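Local coordinates for UL144 (Macacine herpesvirus 1, PDB 6NYP), which probably acts as a viral mimic of the TNF-receptor-family protein HVEM, engaging the inhibitory lymphocyte receptor BTLA, at residues P16-K19 with R23-G26. Residues are numbered along the deposited sequence; the frame is centred on the assembly and turned at random.
Sequences PPCK and RVTG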
loop_
_atom_site.group_PDB
_atom_site.type_symbol
_atom_site.label_atom_id
_atom_site.label_comp_id
_atom_site.label_asym_id
_atom_site.label_seq_id
_atom_site.Cartn_x
_atom_site.Cartn_y
_atom_site.Cartn_z
ATOM N N PRO F 16 6.526 -0.088 -3.755
ATOM C CA PRO F 16 5.372 -0.813 -3.229
ATOM C C PRO F 16 4.334 -1.056 -4.321
ATOM O O PRO F 16 4.089 -0.182 -5.148
ATOM C CB PRO F 16 4.786 0.125 -2.166
ATOM C CG PRO F 16 5.937 1.033 -1.778
ATOM C CD PRO F 16 6.800 1.153 -3.017
ATOM N N PRO F 17 3.681 -2.236 -4.358
ATOM C CA PRO F 17 2.634 -2.491 -5.341
ATOM C C PRO F 17 1.333 -1.763 -4.978
ATOM O O PRO F 17 1.255 -1.202 -3.894
ATOM C CB PRO F 17 2.493 -4.016 -5.285
ATOM C CG PRO F 17 2.841 -4.370 -3.857
ATOM C CD PRO F 17 3.919 -3.381 -3.467
ATOM N N CYS F 18 0.357 -1.793 -5.888
ATOM C CA CYS F 18 -1.037 -1.336 -5.647
ATOM C C CYS F 18 -1.894 -2.531 -5.214
ATOM O O CYS F 18 -1.539 -3.681 -5.562
ATOM C CB CYS F 18 -1.615 -0.693 -6.903
ATOM S SG CYS F 18 -0.823 0.870 -7.370
ATOM N N LYS F 19 -2.985 -2.276 -4.487
ATOM C CA LYS F 19 -4.005 -3.305 -4.142
ATOM C C LYS F 19 -4.792 -3.670 -5.411
ATOM O O LYS F 19 -4.712 -2.914 -6.398
ATOM C CB LYS F 19 -4.914 -2.816 -3.009
ATOM C CG LYS F 19 -4.218 -2.601 -1.673
ATOM C CD LYS F 19 -5.170 -2.279 -0.536
ATOM C CE LYS F 19 -4.540 -2.435 0.834
ATOM N NZ LYS F 19 -3.564 -1.361 1.145
ATOM N N ARG F 23 -4.704 0.792 -10.261
ATOM C CA ARG F 23 -3.571 0.976 -11.207
ATOM C C ARG F 23 -2.642 2.061 -10.643
ATOM O O ARG F 23 -3.144 2.940 -9.879
ATOM C CB ARG F 23 -4.088 1.381 -12.592
ATOM C CG ARG F 23 -4.372 2.872 -12.713
ATOM C CD ARG F 23 -5.571 3.299 -13.525
ATOM N NE ARG F 23 -5.624 4.756 -13.551
ATOM C CZ ARG F 23 -6.579 5.491 -14.116
ATOM N NH1 ARG F 23 -7.590 4.913 -14.743
ATOM N NH2 ARG F 23 -6.513 6.812 -14.059
ATOM N N VAL F 24 -1.357 2.016 -11.017
ATOM C CA VAL F 24 -0.330 3.024 -10.621
ATOM C C VAL F 24 -0.627 4.342 -11.352
ATOM O O VAL F 24 -0.617 4.347 -12.601
ATOM C CB VAL F 24 1.097 2.523 -10.921
ATOM C CG1 VAL F 24 2.153 3.601 -10.699
ATOM C CG2 VAL F 24 1.440 1.268 -10.135
ATOM N N THR F 25 -0.910 5.402 -10.590
ATOM C CA THR F 25 -1.217 6.785 -11.049
ATOM C C THR F 25 0.002 7.689 -10.805
ATOM O O THR F 25 0.047 8.781 -11.391
ATOM C CB THR F 25 -2.480 7.283 -10.331
ATOM O OG1 THR F 25 -3.573 6.716 -11.045
ATOM C CG2 THR F 25 -2.630 8.788 -10.263
ATOM N N GLY F 26 0.926 7.266 -9.938
ATOM C CA GLY F 26 2.189 7.966 -9.648
ATOM C C GLY F 26 3.261 6.990 -9.207
ATOM O O GLY F 26 2.986 6.172 -8.297
#
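Cys18 SG, joined by a disulfide to Cys36, lies over the backbone between Arg23 and Val24, 3.9 Å from Arg23 C and equally 3.9 Å from Val24 N. The line from the sulfur to the middle of that C–N bond runs about 18° from the perpendicular to the peptide plane, so the sulfur sits above the flat face of the amide and is not placed along its N–H direction. This is the disulfide-built architecture of the TNF-receptor cysteine-rich domain, in which cystines rather than a large apolar core hold irregular loops to short strands. Here the loop after strand 14-15 is tied to strand 34-38, and the sulfur packs on its antiparallel partner, strand 22-26; backbone bonds of Arg23 with Thr37 join the two strands.

The reach follows from the first torsion of Cys18: with chi1 at -67°, SG stands anti to the carbonyl carbon and beside the backbone N, at the end of a side chain that leaves the loop toward the strand. The backbones stay apart, their nearest CA atoms, those of Cys18 and Arg23, being separated by 6.5 Å. Arg23 contributes its main chain, because its side chain leaves the strand on the side away from the loop. Buried Val24 also packs on Leu10 and Tyr49. Just beyond it the strand turns a corner, where Thr25 and Gly26 both face Thr35 in a classic beta bulge.

Lys19 points away from this contact, and its NZ forms a salt bridge with an acidic side chain of the other protein chain. The apolar part of the contact rests on one branch of Val24: CG2, anti to the carbonyl carbon, comes 3.6 Å from Cys18 SG, while CG1 stays 5.2 Å from that sulfur.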